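Local coordinates for protein lovastatin nonaketide synthase, polyketide synthase component (Aspergillus terreus, PDB 7CPX) that builds, in complex with LovC, the dihydromonacolin L nonaketide of lovastatin from nine malonyl-CoA units, using NADPH for reductions and S-adenosyl-L-methionine for methylation, at residues G654-E659 against D820-P825; P773-L778 against T814-K819; T564-Q569 against T625-L630. The protein carries 2 engineered substitutions. All coordinates share one frame; numbering follows the deposited sequence.

In the fold
All three interactions lie in the malonyl-CoA:ACP transacylase domain, gathered around the turn and helix start that follow strand 648-652 of its five-stranded parallel sheet. Along the chain interaction 3 closes before interaction 1 opens, and interaction 2 is nested inside the loop that interaction 1 closes. Interaction 1 occupies the middle: its centre is about 11 Å from that of interaction 3 and about 12 Å from that of interaction 2, whereas the other two centres stand about 18 Å apart. His655 and Ser657 are hydrogen-bonded to Gln566 and Gln628 of interaction 3, and Glu659 to Tyr817 of interaction 2. The GHSSGE turn, probably the nucleophile elbow of the transacylase, is thereby held from both neighbours.

Interaction 1: residues G654-E659 against D820-P825; sequences GHSSGE and DNLVSP
With CG trans to the backbone N (chi1 180°), Asn821 extends its carboxamide straight at the turn around Ser656 and the first turn of helix 657-665, at Glu659. Leu822 turns the other way, its CG lying beside its own N, and so brings its two methyl groups alongside Ser656. The amide nitrogen donates a hydrogen bond, Asn821 ND2 to Ser656 O at 2.9 Å, with a fairly straight N-H...O angle of 150°. Although the acceptor lies nearly in the plane of the Asn821 amide, the donor stands above the carbonyl plane of Ser656, 45° out of it, and does not follow a lone pair. The opposite face of that carbonyl is taken by Glu659 N, also 2.9 Å from Ser656 O. Two donors thus grip one buried oxygen at the start of helix 657-665.

The oxygen end of the amide lies against the aliphatic root of Glu659, whose CB is 3.6 Å from Asn821 CG. Beyond this, Glu659 bends and carries OE2 to the hydroxyl of Tyr817. On the other flank, Leu822 CD1 rests 3.8 Å from Ser656 OG, and CD2 comes within 4.1 Å of Ser656 CA.

The GHSSG sequence and the positive phi of Ser656 fit a nucleophile elbow, as in other acyltransferases, with Ser656 probably the acyl-accepting serine. The elbow joins strand 648-652 to helix 657-665, while 820-825 runs from helix 815-820 toward helix 828-838; Leu822 also touches Gln628 on helix 624-644, and Val823 packs on helix 768-780.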
loop_
_atom_site.group_PDB
_atom_site.type_symbol
_atom_site.label_atom_id
_atom_site.label_comp_id
_atom_site.label_asym_id
_atom_site.label_seq_id
_atom_site.Cartn_x
_atom_site.Cartn_y
_atom_site.Cartn_z
ATOM N N GLY A 654 24.833 48.652 65.857
ATOM C CA GLY A 654 24.260 47.860 66.927
ATOM C C GLY A 654 24.461 48.521 68.273
ATOM O O GLY A 654 24.022 49.656 68.486
ATOM N N HIS A 655 25.128 47.825 69.190
ATOM C CA HIS A 655 25.449 48.363 70.502
ATOM C C HIS A 655 26.891 48.027 70.850
ATOM O O HIS A 655 27.412 46.979 70.460
ATOM C CB HIS A 655 24.506 47.812 71.581
ATOM C CG HIS A 655 24.558 46.323 71.726
ATOM N ND1 HIS A 655 23.790 45.473 70.959
ATOM C CD2 HIS A 655 25.285 45.531 72.550
ATOM C CE1 HIS A 655 24.042 44.223 71.305
ATOM N NE2 HIS A 655 24.945 44.230 72.269
ATOM N N SER A 656 27.534 48.933 71.584
ATOM C CA SER A 656 28.915 48.760 72.042
ATOM C C SER A 656 29.781 48.486 70.817
ATOM O O SER A 656 29.846 49.353 69.928
ATOM C CB SER A 656 28.937 47.683 73.128
ATOM O OG SER A 656 30.252 47.477 73.614
ATOM N N SER A 657 30.441 47.329 70.713
ATOM C CA SER A 657 31.295 47.065 69.560
ATOM C C SER A 657 30.516 47.195 68.259
ATOM O O SER A 657 31.027 47.738 67.271
ATOM C CB SER A 657 31.912 45.671 69.675
ATOM O OG SER A 657 32.700 45.556 70.847
ATOM N N GLY A 658 29.269 46.730 68.248
ATOM C CA GLY A 658 28.450 46.774 67.055
ATOM C C GLY A 658 28.359 48.173 66.488
ATOM O O GLY A 658 28.167 48.353 65.282
ATOM N N GLU A 659 28.497 49.177 67.352
ATOM C CA GLU A 659 28.525 50.553 66.873
ATOM C C GLU A 659 29.895 50.905 66.310
ATOM O O GLU A 659 30.005 51.374 65.171
ATOM C CB GLU A 659 28.141 51.509 68.005
ATOM C CG GLU A 659 27.599 52.854 67.534
ATOM C CD GLU A 659 28.610 53.655 66.737
ATOM O OE1 GLU A 659 29.786 53.714 67.154
ATOM O OE2 GLU A 659 28.230 54.215 65.688
ATOM N N ASP A 820 28.037 58.002 74.038
ATOM C CA ASP A 820 26.669 57.506 73.986
ATOM C C ASP A 820 26.615 56.055 73.540
ATOM O O ASP A 820 25.639 55.359 73.842
ATOM C CB ASP A 820 25.835 58.369 73.037
ATOM C CG ASP A 820 25.767 59.818 73.475
ATOM O OD1 ASP A 820 26.353 60.150 74.526
ATOM O OD2 ASP A 820 25.128 60.623 72.767
ATOM N N ASN A 821 27.638 55.590 72.820
ATOM C CA ASN A 821 27.680 54.190 72.409
ATOM C C ASN A 821 27.457 53.265 73.599
ATOM O O ASN A 821 26.770 52.243 73.482
ATOM C CB ASN A 821 29.018 53.879 71.738
ATOM C CG ASN A 821 29.123 52.434 71.292
ATOM O OD1 ASN A 821 28.116 51.781 71.020
ATOM N ND2 ASN A 821 30.348 51.925 71.220
ATOM N N LEU A 822 28.031 53.607 74.752
ATOM C CA LEU A 822 27.849 52.838 75.974
ATOM C C LEU A 822 26.942 53.517 76.988
ATOM O O LEU A 822 26.524 52.865 77.951
ATOM C CB LEU A 822 29.209 52.557 76.633
ATOM C CG LEU A 822 30.064 51.436 76.033
ATOM C CD1 LEU A 822 29.393 50.083 76.211
ATOM C CD2 LEU A 822 30.364 51.697 74.564
ATOM N N VAL A 823 26.623 54.799 76.804
ATOM C CA VAL A 823 25.792 55.524 77.759
ATOM C C VAL A 823 24.341 55.531 77.294
ATOM O O VAL A 823 23.451 55.034 77.994
ATOM C CB VAL A 823 26.310 56.961 77.960
ATOM C CG1 VAL A 823 25.311 57.781 78.771
ATOM C CG2 VAL A 823 27.673 56.942 78.638
ATOM N N SER A 824 24.091 56.091 76.114
ATOM C CA SER A 824 22.726 56.297 75.665
ATOM C C SER A 824 22.055 54.964 75.327
ATOM O O SER A 824 22.721 54.011 74.914
ATOM C CB SER A 824 22.698 57.205 74.439
ATOM O OG SER A 824 23.267 58.469 74.728
ATOM N N PRO A 825 20.735 54.871 75.498
ATOM C CA PRO A 825 20.024 53.670 75.049
ATOM C C PRO A 825 20.076 53.542 73.534
ATOM O O PRO A 825 20.164 54.534 72.808
ATOM C CB PRO A 825 18.593 53.892 75.550
ATOM C CG PRO A 825 18.462 55.369 75.677
ATOM C CD PRO A 825 19.818 55.866 76.081
#

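Interaction 2: residues P773-L778 against T814-K819; sequences PYMQAL and TAKYWK
The ring of Tyr774 turns its edge to the backbone of the opposing helix, with Trp818 O in the ring plane and Lys819 CA close to it, 4.1 Å from Tyr774 CE2. Its hydroxyl reaches the same carbonyl through a weak hydrogen bond, Tyr774 OH to Trp818 O at 3.3 Å, and the ring also makes a cation-pi contact with Arg681. The indole of Trp818 has Ala815 CA of its own helix at its edge. Leu778 meets it at a slant, CD2 lying 3.5 Å from Trp818 CD1 while the other methyl, CD1, nestles against the CB and CG of the tryptophan.

Met775 CG and Leu778 CD2 both rest on Ala815 CB, each at 3.6 Å. Met775 runs out extended (chi1 -170°, chi2 -175°), which carries SD to 3.5 Å from Lys819 CD and against the root of Lys816; the bend at chi3 then turns Met775 CE, 4.1 Å from the same Lys819 CD. The aliphatic part of the extended Lys819 chain packs alongside the thioether. Apolar contact dominates; the weak tyrosine bond is the polar link across it, and the Lys819 ammonium forms a salt bridge with Asp772.

The helical segments run roughly antiparallel, inclined at 145°, with axes 9.2 Å apart. They belong to helices 768-780 and 815-820; helix 671-682 adds Ile677 against Tyr774, Leu778 and Trp818, and helix 657-665 meets the indole through Glu659, Ile660 and Ala663.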
loop_
_atom_site.group_PDB
_atom_site.type_symbol
_atom_site.label_atom_id
_atom_site.label_comp_id
_atom_site.label_asym_id
_atom_site.label_seq_id
_atom_site.Cartn_x
_atom_site.Cartn_y
_atom_site.Cartn_z
ATOM N N PRO A 773 36.243 59.500 81.657
ATOM C CA PRO A 773 37.655 59.521 81.237
ATOM C C PRO A 773 37.870 58.913 79.864
ATOM O O PRO A 773 38.672 59.431 79.076
ATOM C CB PRO A 773 38.358 58.717 82.340
ATOM C CG PRO A 773 37.302 57.830 82.893
ATOM C CD PRO A 773 36.029 58.618 82.817
ATOM N N TYR A 774 37.151 57.834 79.546
ATOM C CA TYR A 774 37.293 57.208 78.236
ATOM C C TYR A 774 37.077 58.226 77.125
ATOM O O TYR A 774 37.928 58.391 76.243
ATOM C CB TYR A 774 36.310 56.043 78.112
ATOM C CG TYR A 774 35.769 55.831 76.716
ATOM C CD1 TYR A 774 36.555 55.265 75.723
ATOM C CD2 TYR A 774 34.465 56.187 76.397
ATOM C CE1 TYR A 774 36.062 55.068 74.447
ATOM C CE2 TYR A 774 33.962 55.992 75.126
ATOM C CZ TYR A 774 34.764 55.432 74.155
ATOM O OH TYR A 774 34.266 55.236 72.888
ATOM N N MET A 775 35.957 58.949 77.175
ATOM C CA MET A 775 35.719 59.993 76.187
ATOM C C MET A 775 36.835 61.029 76.222
ATOM O O MET A 775 37.305 61.481 75.172
ATOM C CB MET A 775 34.364 60.656 76.436
ATOM C CG MET A 775 33.918 61.586 75.318
ATOM S SD MET A 775 32.390 62.466 75.694
ATOM C CE MET A 775 32.935 63.546 77.015
ATOM N N GLN A 776 37.283 61.406 77.423
ATOM C CA GLN A 776 38.387 62.351 77.526
ATOM C C GLN A 776 39.615 61.844 76.785
ATOM O O GLN A 776 40.355 62.638 76.192
ATOM C CB GLN A 776 38.722 62.614 78.995
ATOM C CG GLN A 776 37.635 63.356 79.754
ATOM C CD GLN A 776 37.941 63.488 81.232
ATOM O OE1 GLN A 776 38.977 63.023 81.707
ATOM N NE2 GLN A 776 37.039 64.124 81.970
ATOM N N ALA A 777 39.848 60.530 76.804
ATOM C CA ALA A 777 40.931 59.968 76.008
ATOM C C ALA A 777 40.561 59.926 74.531
ATOM O O ALA A 777 41.399 60.217 73.669
ATOM C CB ALA A 777 41.280 58.567 76.512
ATOM N N LEU A 778 39.306 59.588 74.223
ATOM C CA LEU A 778 38.892 59.481 72.830
ATOM C C LEU A 778 39.003 60.818 72.110
ATOM O O LEU A 778 39.193 60.847 70.889
ATOM C CB LEU A 778 37.463 58.945 72.748
ATOM C CG LEU A 778 37.010 58.473 71.366
ATOM C CD1 LEU A 778 36.118 57.251 71.496
ATOM C CD2 LEU A 778 36.279 59.579 70.626
ATOM N N THR A 814 31.959 62.982 66.579
ATOM C CA THR A 814 32.150 63.597 67.883
ATOM C C THR A 814 32.382 62.537 68.954
ATOM O O THR A 814 31.813 61.441 68.913
ATOM C CB THR A 814 30.936 64.448 68.255
ATOM O OG1 THR A 814 29.788 63.605 68.411
ATOM C CG2 THR A 814 30.659 65.482 67.174
ATOM N N ALA A 815 33.230 62.877 69.928
ATOM C CA ALA A 815 33.514 61.952 71.019
ATOM C C ALA A 815 32.264 61.645 71.833
ATOM O O ALA A 815 32.138 60.548 72.392
ATOM C CB ALA A 815 34.607 62.526 71.921
ATOM N N LYS A 816 31.335 62.599 71.916
ATOM C CA LYS A 816 30.113 62.367 72.675
ATOM C C LYS A 816 29.296 61.228 72.082
ATOM O O LYS A 816 28.593 60.525 72.813
ATOM C CB LYS A 816 29.285 63.649 72.737
ATOM C CG LYS A 816 29.991 64.791 73.447
ATOM C CD LYS A 816 29.121 66.032 73.535
ATOM C CE LYS A 816 29.834 67.156 74.270
ATOM N NZ LYS A 816 28.997 68.382 74.372
ATOM N N TYR A 817 29.376 61.023 70.765
ATOM C CA TYR A 817 28.696 59.881 70.163
ATOM C C TYR A 817 29.321 58.567 70.615
ATOM O O TYR A 817 28.609 57.608 70.943
ATOM C CB TYR A 817 28.730 59.997 68.641
ATOM C CG TYR A 817 28.054 58.848 67.930
ATOM C CD1 TYR A 817 26.745 58.497 68.227
ATOM C CD2 TYR A 817 28.722 58.119 66.956
ATOM C CE1 TYR A 817 26.122 57.450 67.580
ATOM C CE2 TYR A 817 28.106 57.071 66.301
ATOM C CZ TYR A 817 26.806 56.740 66.618
ATOM O OH TYR A 817 26.184 55.696 65.972
ATOM N N TRP A 818 30.653 58.502 70.646
ATOM C CA TRP A 818 31.313 57.292 71.123
ATOM C C TRP A 818 31.032 57.058 72.602
ATOM O O TRP A 818 31.031 55.910 73.060
ATOM C CB TRP A 818 32.817 57.382 70.867
ATOM C CG TRP A 818 33.159 57.695 69.440
ATOM C CD1 TRP A 818 33.357 58.931 68.899
ATOM C CD2 TRP A 818 33.340 56.758 68.373
ATOM N NE1 TRP A 818 33.651 58.823 67.562
ATOM C CE2 TRP A 818 33.647 57.498 67.213
ATOM C CE3 TRP A 818 33.272 55.364 68.283
ATOM C CZ2 TRP A 818 33.887 56.893 65.982
ATOM C CZ3 TRP A 818 33.512 54.765 67.060
ATOM C CH2 TRP A 818 33.814 55.530 65.926
ATOM N N LYS A 819 30.801 58.131 73.363
ATOM C CA LYS A 819 30.373 57.970 74.750
ATOM C C LYS A 819 28.949 57.430 74.827
ATOM O O LYS A 819 28.666 56.498 75.591
ATOM C CB LYS A 819 30.483 59.305 75.486
ATOM C CG LYS A 819 29.827 59.321 76.858
ATOM C CD LYS A 819 30.123 60.615 77.597
ATOM C CE LYS A 819 29.352 60.695 78.903
ATOM N NZ LYS A 819 29.652 61.946 79.651
#

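Interaction 3: residues T564-Q569 against T625-L630; sequences TGQGAQ and TFSQPL
The side chains of Gln566 and Gln628 cross at a slant and are joined by a hydrogen bond, Gln628 NE2 to Gln566 OE1, 2.8 Å long with an N-H...O angle of 156°. The oxygen lies in the amide plane of Gln628, whereas the donor is tilted 23° from the carbonyl plane of Gln566, and the two amides stand 77° apart. Nearby, Gln566 NE2 is 3.3 Å from Ser627 OG at too poor an angle for a hydrogen bond; the serine hydroxyl bonds instead to Tyr623 O. Gln569 lies across Leu630, its CB 3.7 Å from Leu630 CD2, and its amide nitrogen lies beside Ser627 CB.

Further out, a type II turn from Gly565 to Ala568 contains Gln566, and Gln569 follows it; both side chains face helix 624-644. Gln569 is folded back at chi2: OE1 receives a weak bond from Gly567 N, and NE2 is bound to Val621 O.

The GQGAQ loop matches the acyltransferase GQGxQ motif; in relatives its first glutamine contributes its backbone NH to the oxyanion hole, as Gln566 N may here. The bond from Gln628 probably limits rotation of the Gln566 amide, leaving OE1 in a weak hydrogen bond with Ser656 OG, the probable nucleophile.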
loop_
_atom_site.group_PDB
_atom_site.type_symbol
_atom_site.label_atom_id
_atom_site.label_comp_id
_atom_site.label_asym_id
_atom_site.label_seq_id
_atom_site.Cartn_x
_atom_site.Cartn_y
_atom_site.Cartn_z
ATOM N N THR A 564 26.826 43.265 65.332
ATOM C CA THR A 564 26.612 42.674 66.644
ATOM C C THR A 564 27.434 43.398 67.705
ATOM O O THR A 564 28.492 43.967 67.423
ATOM C CB THR A 564 26.983 41.190 66.627
ATOM O OG1 THR A 564 28.362 41.043 66.267
ATOM C CG2 THR A 564 26.118 40.435 65.627
ATOM N N GLY A 565 26.939 43.359 68.940
ATOM C CA GLY A 565 27.564 44.080 70.031
ATOM C C GLY A 565 28.061 43.196 71.155
ATOM O O GLY A 565 28.081 41.968 71.033
ATOM N N GLN A 566 28.466 43.819 72.259
ATOM C CA GLN A 566 28.951 43.073 73.410
ATOM C C GLN A 566 27.832 42.229 74.006
ATOM O O GLN A 566 26.649 42.569 73.919
ATOM C CB GLN A 566 29.513 44.025 74.466
ATOM C CG GLN A 566 30.099 43.328 75.686
ATOM C CD GLN A 566 30.729 44.298 76.666
ATOM O OE1 GLN A 566 30.793 45.502 76.414
ATOM N NE2 GLN A 566 31.198 43.777 77.795
ATOM N N GLY A 567 28.220 41.110 74.617
ATOM C CA GLY A 567 27.282 40.135 75.117
ATOM C C GLY A 567 26.932 39.046 74.128
ATOM O O GLY A 567 26.394 38.008 74.532
ATOM N N ALA A 568 27.221 39.255 72.844
ATOM C CA ALA A 568 27.026 38.245 71.817
ATOM C C ALA A 568 28.327 37.608 71.352
ATOM O O ALA A 568 28.280 36.616 70.617
ATOM C CB ALA A 568 26.308 38.857 70.605
ATOM N N GLN A 569 29.476 38.147 71.753
ATOM C CA GLN A 569 30.751 37.600 71.314
ATOM C C GLN A 569 30.912 36.170 71.813
ATOM O O GLN A 569 30.641 35.870 72.980
ATOM C CB GLN A 569 31.907 38.476 71.805
ATOM C CG GLN A 569 32.273 38.318 73.278
ATOM C CD GLN A 569 31.138 38.676 74.216
ATOM O OE1 GLN A 569 30.086 39.149 73.787
ATOM N NE2 GLN A 569 31.347 38.452 75.508
ATOM N N THR A 625 37.418 44.585 78.591
ATOM C CA THR A 625 38.703 44.962 78.012
ATOM C C THR A 625 39.052 44.110 76.802
ATOM O O THR A 625 39.773 44.568 75.909
ATOM C CB THR A 625 39.811 44.838 79.062
ATOM O OG1 THR A 625 39.907 43.476 79.500
ATOM C CG2 THR A 625 39.526 45.732 80.257
ATOM N N PHE A 626 38.572 42.872 76.762
ATOM C CA PHE A 626 38.804 41.971 75.641
ATOM C C PHE A 626 37.550 41.695 74.832
ATOM O O PHE A 626 37.621 41.605 73.606
ATOM C CB PHE A 626 39.378 40.645 76.149
ATOM C CG PHE A 626 40.558 40.810 77.063
ATOM C CD1 PHE A 626 41.553 41.728 76.773
ATOM C CD2 PHE A 626 40.663 40.059 78.222
ATOM C CE1 PHE A 626 42.636 41.885 77.615
ATOM C CE2 PHE A 626 41.744 40.211 79.067
ATOM C CZ PHE A 626 42.732 41.126 78.763
ATOM N N SER A 627 36.395 41.568 75.488
ATOM C CA SER A 627 35.164 41.276 74.762
ATOM C C SER A 627 34.812 42.400 73.796
ATOM O O SER A 627 34.413 42.141 72.654
ATOM C CB SER A 627 34.018 41.037 75.746
ATOM O OG SER A 627 33.787 42.181 76.547
ATOM N N GLN A 628 34.952 43.662 74.230
ATOM C CA GLN A 628 34.606 44.769 73.338
ATOM C C GLN A 628 35.553 44.831 72.148
ATOM O O GLN A 628 35.087 44.736 70.997
ATOM C CB GLN A 628 34.576 46.082 74.124
ATOM C CG GLN A 628 33.478 46.146 75.170
ATOM C CD GLN A 628 33.571 47.386 76.035
ATOM O OE1 GLN A 628 34.515 48.167 75.918
ATOM N NE2 GLN A 628 32.590 47.574 76.910
ATOM N N PRO A 629 36.867 44.983 72.332
ATOM C CA PRO A 629 37.760 44.981 71.165
ATOM C C PRO A 629 37.732 43.681 70.386
ATOM O O PRO A 629 37.952 43.703 69.172
ATOM C CB PRO A 629 39.142 45.251 71.774
ATOM C CG PRO A 629 39.023 44.869 73.195
ATOM C CD PRO A 629 37.611 45.151 73.591
ATOM N N LEU A 630 37.473 42.543 71.035
ATOM C CA LEU A 630 37.380 41.288 70.294
ATOM C C LEU A 630 36.244 41.339 69.282
ATOM O O LEU A 630 36.430 41.016 68.103
ATOM C CB LEU A 630 37.188 40.116 71.258
ATOM C CG LEU A 630 36.894 38.761 70.609
ATOM C CD1 LEU A 630 37.655 37.653 71.318
ATOM C CD2 LEU A 630 35.400 38.464 70.620
#